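Local coordinates for Non-fluorescent flavoprotein (Photobacterium phosphoreum, PDB 1FVP) that binds two flavin mononucleotides per subunit, each carrying a myristate, and as a homodimeric relative of bacterial luciferase may have alkanal monooxygenase activity, at residues Val11-Tyr14 with Asn15-Gln18; Thr24-Asn27 with Ala28-Thr31; Thr31-Ile34 with Ile35-Thr39; Leu147-Glu150 with Asn151-Ala154. One frame throughout, in Å; residues are numbered along the deposited sequence.

How the contacts relate
Three of the four contacts follow one another along the first beta-alpha unit. Contact 1 is the loop leaving strand 6-11; contacts 2 and 3 are consecutive parts of helix 23-38, share Thr-31 and have centres about 11 Å apart. Contact 4 comes much later, on helix 138-155, yet its centre lies only about 8 Å from that of contact 1, where Tyr-148 packs on Lys-16 and Val-11. Contacts 3 and 4 are the farthest apart, about 26 Å between centres. Contacts 1 and 2 touch the same flavin-myristate group, and contacts 1, 2 and 3 all reach the second subunit. Ligand site and dimer interface are therefore built partly from the same loop and helix.

Contact 1. Residues Val11-Tyr14 with Asn15-Gln18; sequences VNFY and NKGQ. With FMA (6-(3-tetradecanoic acid) flavine mononucleotide), chain E.
Lys-16 folds back over Val-11 and Phe-13 in the loop that leaves strand 6-11. Its CB packs on Tyr-148 of helix 138-155. Bends at chi2, chi3 and chi4 (-89°, 71° and 52°) then curl the chain in on itself instead of letting it run outward. CG passes 4.1 Å from Val-11 CG2, and CD comes closer to the same methyl, crossing the valine at a slant. CE lies 3.8 Å from Phe-13 CB. NZ ends beside the Phe-13 ring at an oblique angle, but the model is too crowded there for its exact place to be trusted. Phe-13 turns its ring on toward Tyr-51, whose hydroxyl is hydrogen-bonded to Asn-12 O.

The Tyr-14 phenol reaches into the flavin. One face of its ring is covered by FMA C4, 3.9 Å above the plane and displaced toward the rim. Farther along the phenol, Tyr-14 CE1 is 3.6 Å from FMA C4A, and Tyr-14 CZ is 3.5 Å from FMA C10. The hydroxyl at the end is hydrogen-bonded to Lys-61 O of the second subunit, a bond that probably steadies the phenol against the flavin. The fatty chain runs along the loop, with FMA C13 3.8 Å from Val-11 O. Asn-12 ND2 adds a hydrogen bond to Ala-63 O of the second subunit. The loop thus divides its chemistry: the aliphatic lysine shaft packs inward, whereas the phenol meets both the flavin and the partner subunit, so this binding site is built from both subunits.

Contact 2. Residues Thr24-Asn27 with Ala28-Thr31; sequences TMNN and ALET. With FMA (6-(3-tetradecanoic acid) flavine mononucleotide), chain E.
Met-25 and Leu-29, one turn apart on helix 23-38, meet at the ends of their side chains, where Met-25 CE lies 3.5 Å from Leu-29 CD1. The sulphur is beside the same methyl, with Met-25 SD 3.6 Å from Leu-29 CD1. Met-25 bends at chi2 (-120°) and then runs straight through the sulphur (chi3 -178°), which carries CE across the leucine while CB and CG stay against the myristate around FMA C5' and C6'. Leu-29 spreads its other branch, CD2, toward the Asn-26 amide and also packs on Tyr-88 of the second subunit.

The same helix face offers two smaller groups to the fatty chain. Thr-24 has its methyl opposite the backbone N, which places CG2 3.7 Å from FMA C11 and keeps OG1 beside that N. Ala-28 CB, a turn later, approaches FMA C14 at 3.9 Å.

Away from the ligand, Asn-27 O accepts the Thr-31 N-H at 2.9 Å. Thr-31 OG1 is also close to this carbonyl, but Glu-202 OE1 is within reach of the same hydroxyl proton, and Lys-210 NZ bonds to the hydroxyl as well. One helix therefore gives a methyl-and-thioether surface to the myristate, while Thr-31 has its polar partners within its own subunit, chemistry that suits a hydrocarbon tail.

Contact 3. Residues Thr31-Ile34 with Ile35-Thr39; sequences TLRI and IDEDT
Arg-33 reaches along the end of helix 23-38 to Asp-38 and forms a salt bridge, NH1 donating to OD2 at 2.7 Å with an N-H...O angle of 154°. A weaker bond from Arg-33 NH2 ends on the same OD2 at 3.0 Å. The oxygen sits at the guanidinium edge, but NH1 comes to it from above the carboxylate plane, and the two flat groups are turned 63° apart. The arginine leaves the backbone extended and bends at chi3 (58°), which brings its tip round to the aspartate. Glu-37 crosses that shaft at about a right angle. Arg-33 NE is also held in a salt bridge by Glu-30, so one guanidinium joins two acids.

Next to the salt bridge, Ile-34 CG2 packs 3.5 Å from Asp-38 CB and 3.6 Å from Thr-39 CG2, while Ile-215 of helix 207-227 touches both Ile-34 and Asp-38. Backbone bonds hold the turn: Asp-36 N to Leu-32 O, Glu-37 N to Arg-33 O, and Asp-38 N to Ile-34 O.

Farther out, Leu-32 CD2 and Ile-35 CD1 meet at 4.1 Å and face Ile-45 of strand 42-48; Leu-32 also packs on Leu-72 of the second subunit. The helix end thus pairs an apolar inner face with a charged outer one, where one guanidinium probably offsets part of the charge of two acids, Glu-30 and Asp-38.

Contact 4. Residues Leu147-Glu150 with Asn151-Ala154; sequences LYIE and NYVA
Ile-149 packs against Tyr-152 and Val-153 on the inward face of helix 138-155. Its CG2 branch, placed opposite the backbone N, lies 3.8 Å from Tyr-152 CD1, the two side chains meeting at a slant; the same methyl is a looser 4.5 Å from Val-153 CG1. Ile-149 O sits at the edge of the tyrosine ring, near its plane, and accepts the Val-153 N-H at 2.8 Å with an angle of 147°. Beyond this, the Tyr-152 ring stands edge-to-face with Trp-96, and its hydroxyl makes a weak hydrogen bond to Asp-97. Tyr-148 completes the buried face, its ring meeting His-131.

The other face is much looser. Leu-147 and Glu-150 are only partly buried, and Ala-154 is exposed, tied back by its N-H to Asn-151 O. Glu-150 extends beyond CG with little more than its CB against the next residue. The helix backbone as a whole is weakly bonded, with a kink where the N of Leu-147 and of Glu-150 lacks a bond to the preceding turn. Such two-sidedness is that of an amphipathic helix packed on a sheet, here the one following strand 126-134 in a luciferase-family fold.

Contact 1. Residues Val11-Tyr14 with Asn15-Gln18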
# COMPACT_ATOMS: atom_id res chain seq x y z
N VAL A 11 -4.95 10.22 -5.26
CA VAL A 11 -3.62 10.47 -5.86
C VAL A 11 -2.88 11.09 -4.68
O VAL A 11 -3.47 11.19 -3.59
CB VAL A 11 -3.71 11.25 -7.15
CG1 VAL A 11 -4.58 10.56 -8.20
CG2 VAL A 11 -4.20 12.66 -6.90
N ASN A 12 -1.65 11.48 -4.84
CA ASN A 12 -0.86 12.08 -3.75
C ASN A 12 -0.17 13.25 -4.47
O ASN A 12 0.86 13.07 -5.14
CB ASN A 12 0.03 11.08 -3.09
CG ASN A 12 1.01 11.59 -2.06
OD1 ASN A 12 0.86 12.68 -1.48
ND2 ASN A 12 2.07 10.80 -1.83
N PHE A 13 -0.83 14.38 -4.28
CA PHE A 13 -0.30 15.59 -4.94
C PHE A 13 -0.68 16.87 -4.21
O PHE A 13 -1.64 16.90 -3.41
CB PHE A 13 -0.83 15.53 -6.37
CG PHE A 13 0.23 16.01 -7.32
CD1 PHE A 13 0.56 17.36 -7.34
CD2 PHE A 13 0.86 15.10 -8.15
CE1 PHE A 13 1.54 17.83 -8.20
CE2 PHE A 13 1.85 15.55 -9.04
CZ PHE A 13 2.18 16.91 -9.04
N TYR A 14 0.09 17.91 -4.51
CA TYR A 14 -0.14 19.23 -3.89
C TYR A 14 -1.06 20.07 -4.77
O TYR A 14 -0.90 20.26 -5.98
CB TYR A 14 1.17 19.91 -3.48
CG TYR A 14 1.97 19.15 -2.43
CD1 TYR A 14 1.34 18.53 -1.33
CD2 TYR A 14 3.36 19.08 -2.53
CE1 TYR A 14 2.08 17.86 -0.37
CE2 TYR A 14 4.10 18.40 -1.57
CZ TYR A 14 3.47 17.80 -0.50
OH TYR A 14 4.24 17.13 0.42
N ASN A 15 -2.07 20.53 -4.05
CA ASN A 15 -3.19 21.34 -4.47
C ASN A 15 -3.75 20.84 -5.81
O ASN A 15 -3.47 21.36 -6.89
CB ASN A 15 -2.95 22.85 -4.44
CG ASN A 15 -1.88 23.30 -5.43
OD1 ASN A 15 -0.69 23.17 -5.13
ND2 ASN A 15 -2.31 23.78 -6.60
N LYS A 16 -4.55 19.80 -5.64
CA LYS A 16 -5.22 19.19 -6.81
C LYS A 16 -6.31 20.21 -7.18
O LYS A 16 -6.66 21.06 -6.33
CB LYS A 16 -5.85 17.85 -6.49
CG LYS A 16 -4.93 16.66 -6.33
CD LYS A 16 -4.64 15.90 -7.61
CE LYS A 16 -3.77 16.59 -8.61
NZ LYS A 16 -2.50 17.11 -8.10
N GLY A 17 -6.77 20.10 -8.42
CA GLY A 17 -7.83 21.02 -8.89
C GLY A 17 -7.54 22.41 -8.35
O GLY A 17 -6.42 22.92 -8.57
N GLN A 18 -8.51 22.97 -7.64
CA GLN A 18 -8.29 24.33 -7.09
C GLN A 18 -8.01 24.29 -5.59
O GLN A 18 -7.14 25.04 -5.11
CB GLN A 18 -9.42 25.27 -7.47
CG GLN A 18 -9.66 25.37 -8.97
CD GLN A 18 -8.57 26.00 -9.78
OE1 GLN A 18 -8.38 25.67 -10.96
NE2 GLN A 18 -7.84 26.94 -9.18
N1 FMA E . 5.00 19.89 2.07
C2 FMA E . 4.93 21.02 1.37
O2 FMA E . 5.76 21.63 0.81
N3 FMA E . 3.62 21.65 1.25
C4 FMA E . 2.52 21.11 1.82
O4 FMA E . 1.48 21.72 1.66
C4A FMA E . 2.63 19.89 2.57
N5 FMA E . 1.65 19.27 3.17
C5A FMA E . 1.70 18.12 3.87
C6 FMA E . 0.59 17.55 4.48
C7 FMA E . 0.76 16.37 5.17
C7M FMA E . -0.42 15.63 5.90
C8 FMA E . 2.04 15.74 5.29
C8M FMA E . 2.26 14.46 6.03
C9 FMA E . 3.12 16.34 4.67
C9A FMA E . 3.02 17.51 3.98
N10 FMA E . 4.05 18.17 3.34
C10 FMA E . 4.00 19.30 2.64
C1B FMA E . 5.46 17.57 3.43
C2B FMA E . 6.07 17.71 4.89
O2B FMA E . 5.55 18.87 5.48
C3B FMA E . 7.57 17.81 4.68
O3' FMA E . 7.88 18.74 3.73
C4B FMA E . 8.16 16.43 4.37
O4' FMA E . 7.08 15.42 4.43
C5B FMA E . 9.20 16.14 5.48
O5' FMA E . 9.80 14.77 5.10
P FMA E . 11.35 14.45 5.08
O1P FMA E . 11.91 15.73 5.80
O2P FMA E . 11.46 13.31 5.97
O3P FMA E . 11.68 14.12 3.80
C1' FMA E . -1.05 20.47 5.64
O1' FMA E . -2.14 20.01 6.16
O2' FMA E . -0.70 21.65 5.85
C2' FMA E . -0.64 19.74 4.42
C3' FMA E . -0.71 18.22 4.38
C4' FMA E . -1.78 17.67 3.52
C5' FMA E . -1.83 16.20 3.17
C6' FMA E . -2.31 15.84 1.81
C7' FMA E . -1.76 16.63 0.64
C8' FMA E . -2.43 16.40 -0.65
C9' FMA E . -2.64 14.97 -1.16
C11 FMA E . -3.99 14.43 -0.76
C12 FMA E . -4.08 13.46 0.36
C13 FMA E . -3.87 12.01 0.14
C14 FMA E . -5.05 11.09 0.26
C15 FMA E . -5.11 10.22 1.47

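Contact 2. Residues Thr24-Asn27 with Ala28-Thr31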
# COMPACT_ATOMS: atom_id res chain seq x y z
N THR A 24 -7.76 20.07 0.26
CA THR A 24 -7.65 18.82 -0.53
C THR A 24 -7.64 17.64 0.44
O THR A 24 -8.24 16.58 0.19
CB THR A 24 -6.39 18.85 -1.45
OG1 THR A 24 -6.75 19.62 -2.63
CG2 THR A 24 -5.82 17.49 -1.88
N MET A 25 -6.94 17.85 1.55
CA MET A 25 -6.80 16.79 2.52
C MET A 25 -7.98 16.57 3.44
O MET A 25 -8.22 15.39 3.80
CB MET A 25 -5.49 16.93 3.31
CG MET A 25 -4.97 15.52 3.41
SD MET A 25 -4.83 15.07 5.15
CE MET A 25 -4.12 13.42 4.95
N ASN A 26 -8.66 17.64 3.82
CA ASN A 26 -9.82 17.45 4.73
C ASN A 26 -10.89 16.64 4.00
O ASN A 26 -11.56 15.81 4.60
CB ASN A 26 -10.23 18.74 5.39
CG ASN A 26 -9.62 18.78 6.79
OD1 ASN A 26 -8.60 19.46 6.97
ND2 ASN A 26 -10.24 18.03 7.71
N ASN A 27 -10.97 16.90 2.71
CA ASN A 27 -11.88 16.22 1.78
C ASN A 27 -11.53 14.72 1.74
O ASN A 27 -12.41 13.85 1.81
CB ASN A 27 -11.78 16.83 0.38
CG ASN A 27 -12.16 18.30 0.30
OD1 ASN A 27 -12.01 19.07 1.26
ND2 ASN A 27 -12.69 18.68 -0.86
N ALA A 28 -10.23 14.48 1.61
CA ALA A 28 -9.68 13.13 1.54
C ALA A 28 -9.84 12.43 2.88
O ALA A 28 -9.90 11.19 2.82
CB ALA A 28 -8.23 13.09 1.11
N LEU A 29 -9.92 13.17 3.96
CA LEU A 29 -10.09 12.56 5.31
C LEU A 29 -11.55 12.16 5.51
O LEU A 29 -11.94 11.27 6.30
CB LEU A 29 -9.51 13.55 6.29
CG LEU A 29 -8.43 13.20 7.28
CD1 LEU A 29 -7.13 12.75 6.63
CD2 LEU A 29 -8.12 14.47 8.08
N GLU A 30 -12.41 12.82 4.75
CA GLU A 30 -13.86 12.62 4.74
C GLU A 30 -14.20 11.40 3.89
O GLU A 30 -15.12 10.65 4.21
CB GLU A 30 -14.61 13.79 4.13
CG GLU A 30 -15.78 14.36 4.91
CD GLU A 30 -16.92 13.40 5.10
OE1 GLU A 30 -17.59 13.05 4.14
OE2 GLU A 30 -17.08 13.03 6.29
N THR A 31 -13.42 11.29 2.82
CA THR A 31 -13.52 10.20 1.85
C THR A 31 -13.22 8.90 2.61
O THR A 31 -13.73 7.84 2.25
CB THR A 31 -12.53 10.32 0.63
OG1 THR A 31 -12.35 11.71 0.24
CG2 THR A 31 -12.95 9.47 -0.58
N1 FMA E . 5.00 19.89 2.07
C2 FMA E . 4.93 21.02 1.37
O2 FMA E . 5.76 21.63 0.81
N3 FMA E . 3.62 21.65 1.25
C4 FMA E . 2.52 21.11 1.82
O4 FMA E . 1.48 21.72 1.66
C4A FMA E . 2.63 19.89 2.57
N5 FMA E . 1.65 19.27 3.17
C5A FMA E . 1.70 18.12 3.87
C6 FMA E . 0.59 17.55 4.48
C7 FMA E . 0.76 16.37 5.17
C7M FMA E . -0.42 15.63 5.90
C8 FMA E . 2.04 15.74 5.29
C8M FMA E . 2.26 14.46 6.03
C9 FMA E . 3.12 16.34 4.67
C9A FMA E . 3.02 17.51 3.98
N10 FMA E . 4.05 18.17 3.34
C10 FMA E . 4.00 19.30 2.64
C1B FMA E . 5.46 17.57 3.43
C2B FMA E . 6.07 17.71 4.89
O2B FMA E . 5.55 18.87 5.48
C3B FMA E . 7.57 17.81 4.68
O3' FMA E . 7.88 18.74 3.73
C4B FMA E . 8.16 16.43 4.37
O4' FMA E . 7.08 15.42 4.43
C5B FMA E . 9.20 16.14 5.48
O5' FMA E . 9.80 14.77 5.10
P FMA E . 11.35 14.45 5.08
O1P FMA E . 11.91 15.73 5.80
O2P FMA E . 11.46 13.31 5.97
O3P FMA E . 11.68 14.12 3.80
C1' FMA E . -1.05 20.47 5.64
O1' FMA E . -2.14 20.01 6.16
O2' FMA E . -0.70 21.65 5.85
C2' FMA E . -0.64 19.74 4.42
C3' FMA E . -0.71 18.22 4.38
C4' FMA E . -1.78 17.67 3.52
C5' FMA E . -1.83 16.20 3.17
C6' FMA E . -2.31 15.84 1.81
C7' FMA E . -1.76 16.63 0.64
C8' FMA E . -2.43 16.40 -0.65
C9' FMA E . -2.64 14.97 -1.16
C11 FMA E . -3.99 14.43 -0.76
C12 FMA E . -4.08 13.46 0.36
C13 FMA E . -3.87 12.01 0.14
C14 FMA E . -5.05 11.09 0.26
C15 FMA E . -5.11 10.22 1.47

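Contact 3. Residues Thr31-Ile34 with Ile35-Thr39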
# COMPACT_ATOMS: atom_id res chain seq x y z
N THR A 31 -13.42 11.29 2.82
CA THR A 31 -13.52 10.20 1.85
C THR A 31 -13.22 8.90 2.61
O THR A 31 -13.73 7.84 2.25
CB THR A 31 -12.53 10.32 0.63
OG1 THR A 31 -12.35 11.71 0.24
CG2 THR A 31 -12.95 9.47 -0.58
N LEU A 32 -12.37 9.03 3.62
CA LEU A 32 -11.92 7.91 4.46
C LEU A 32 -12.93 7.66 5.58
O LEU A 32 -13.07 6.50 6.03
CB LEU A 32 -10.54 8.22 5.04
CG LEU A 32 -9.31 8.18 4.18
CD1 LEU A 32 -8.10 8.71 4.95
CD2 LEU A 32 -9.04 6.76 3.71
N ARG A 33 -13.55 8.76 6.00
CA ARG A 33 -14.54 8.65 7.09
C ARG A 33 -15.67 7.71 6.66
O ARG A 33 -16.01 6.77 7.40
CB ARG A 33 -15.10 9.99 7.55
CG ARG A 33 -15.98 9.85 8.80
CD ARG A 33 -16.73 11.09 9.13
NE ARG A 33 -17.59 11.51 8.04
CZ ARG A 33 -18.66 10.82 7.64
NH1 ARG A 33 -19.07 9.71 8.24
NH2 ARG A 33 -19.29 11.28 6.55
N ILE A 34 -16.20 7.99 5.49
CA ILE A 34 -17.31 7.19 4.92
C ILE A 34 -16.89 5.73 4.96
O ILE A 34 -17.57 4.85 5.51
CB ILE A 34 -17.67 7.73 3.50
CG1 ILE A 34 -17.74 9.26 3.61
CG2 ILE A 34 -18.95 7.08 2.93
CD1 ILE A 34 -18.20 10.06 2.37
N ILE A 35 -15.73 5.54 4.35
CA ILE A 35 -15.10 4.21 4.28
C ILE A 35 -15.32 3.54 5.63
O ILE A 35 -16.08 2.56 5.72
CB ILE A 35 -13.61 4.35 3.83
CG1 ILE A 35 -13.53 4.61 2.31
CG2 ILE A 35 -12.72 3.14 4.23
CD1 ILE A 35 -12.16 5.03 1.75
N ASP A 36 -14.73 4.10 6.68
CA ASP A 36 -14.87 3.52 8.02
C ASP A 36 -16.31 3.41 8.50
O ASP A 36 -16.78 2.25 8.63
CB ASP A 36 -13.88 4.10 9.03
CG ASP A 36 -12.58 3.32 9.11
OD1 ASP A 36 -12.45 2.31 9.83
OD2 ASP A 36 -11.61 3.71 8.40
N GLU A 37 -16.98 4.52 8.76
CA GLU A 37 -18.34 4.48 9.30
C GLU A 37 -19.55 4.58 8.43
O GLU A 37 -20.66 4.13 8.86
CB GLU A 37 -18.40 5.56 10.41
CG GLU A 37 -17.33 6.63 10.39
CD GLU A 37 -17.14 7.52 11.58
OE1 GLU A 37 -18.01 8.08 12.23
OE2 GLU A 37 -15.92 7.67 11.89
N ASP A 38 -19.49 5.11 7.22
CA ASP A 38 -20.67 5.27 6.35
C ASP A 38 -20.75 4.31 5.17
O ASP A 38 -21.49 4.62 4.21
CB ASP A 38 -20.76 6.75 5.91
CG ASP A 38 -20.99 7.72 7.05
OD1 ASP A 38 -21.02 7.31 8.23
OD2 ASP A 38 -21.15 8.93 6.78
N THR A 39 -20.03 3.21 5.22
CA THR A 39 -20.02 2.23 4.12
C THR A 39 -19.57 0.88 4.62
O THR A 39 -19.48 0.66 5.84
CB THR A 39 -19.12 2.79 2.95
OG1 THR A 39 -18.08 3.55 3.62
CG2 THR A 39 -19.87 3.69 1.97

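Contact 4. Residues Leu147-Glu150 with Asn151-Ala154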
# COMPACT_ATOMS: atom_id res chain seq x y z
N LEU A 147 -10.14 19.43 -14.02
CA LEU A 147 -9.42 20.35 -13.13
C LEU A 147 -8.55 19.53 -12.19
O LEU A 147 -7.48 20.00 -11.78
CB LEU A 147 -10.40 21.34 -12.51
CG LEU A 147 -10.11 22.79 -12.91
CD1 LEU A 147 -10.84 23.12 -14.20
CD2 LEU A 147 -10.52 23.72 -11.78
N TYR A 148 -9.01 18.32 -11.89
CA TYR A 148 -8.23 17.43 -11.00
C TYR A 148 -6.98 16.95 -11.75
O TYR A 148 -5.90 16.77 -11.16
CB TYR A 148 -9.09 16.26 -10.52
CG TYR A 148 -8.57 15.62 -9.26
CD1 TYR A 148 -8.76 16.28 -8.04
CD2 TYR A 148 -7.90 14.40 -9.25
CE1 TYR A 148 -8.30 15.72 -6.85
CE2 TYR A 148 -7.43 13.83 -8.07
CZ TYR A 148 -7.63 14.49 -6.86
OH TYR A 148 -7.19 13.96 -5.69
N ILE A 149 -7.14 16.76 -13.05
CA ILE A 149 -6.14 16.33 -14.01
C ILE A 149 -5.25 17.47 -14.51
O ILE A 149 -4.03 17.42 -14.36
CB ILE A 149 -6.75 15.68 -15.31
CG1 ILE A 149 -7.96 14.80 -15.01
CG2 ILE A 149 -5.61 14.95 -16.07
CD1 ILE A 149 -7.69 13.45 -14.32
N GLU A 150 -5.87 18.47 -15.13
CA GLU A 150 -5.14 19.62 -15.66
C GLU A 150 -4.06 20.10 -14.70
O GLU A 150 -3.06 20.70 -15.16
CB GLU A 150 -6.01 20.80 -16.07
CG GLU A 150 -6.01 21.16 -17.55
CD GLU A 150 -7.13 22.02 -18.04
OE1 GLU A 150 -8.29 21.62 -18.12
OE2 GLU A 150 -6.72 23.16 -18.37
N ASN A 151 -4.26 19.85 -13.42
CA ASN A 151 -3.27 20.24 -12.40
C ASN A 151 -2.20 19.13 -12.38
O ASN A 151 -1.00 19.43 -12.43
CB ASN A 151 -3.91 20.45 -11.04
CG ASN A 151 -4.57 21.81 -10.98
OD1 ASN A 151 -5.78 21.88 -10.75
ND2 ASN A 151 -3.76 22.84 -11.22
N TYR A 152 -2.72 17.92 -12.30
CA TYR A 152 -1.95 16.68 -12.26
C TYR A 152 -0.92 16.62 -13.38
O TYR A 152 0.18 16.09 -13.12
CB TYR A 152 -2.86 15.42 -12.20
CG TYR A 152 -2.21 14.23 -12.88
CD1 TYR A 152 -2.38 14.04 -14.25
CD2 TYR A 152 -1.36 13.38 -12.19
CE1 TYR A 152 -1.72 13.01 -14.92
CE2 TYR A 152 -0.70 12.33 -12.84
CZ TYR A 152 -0.88 12.15 -14.21
OH TYR A 152 -0.23 11.13 -14.85
N VAL A 153 -1.23 17.12 -14.57
CA VAL A 153 -0.29 17.09 -15.69
C VAL A 153 0.65 18.29 -15.71
O VAL A 153 1.40 18.37 -16.70
CB VAL A 153 -0.89 16.85 -17.09
CG1 VAL A 153 -1.34 15.41 -17.30
CG2 VAL A 153 -1.99 17.83 -17.42
N ALA A 154 0.62 19.14 -14.70
CA ALA A 154 1.55 20.28 -14.64
C ALA A 154 2.94 19.66 -14.38
O ALA A 154 3.97 20.06 -14.93
CB ALA A 154 1.20 21.24 -13.53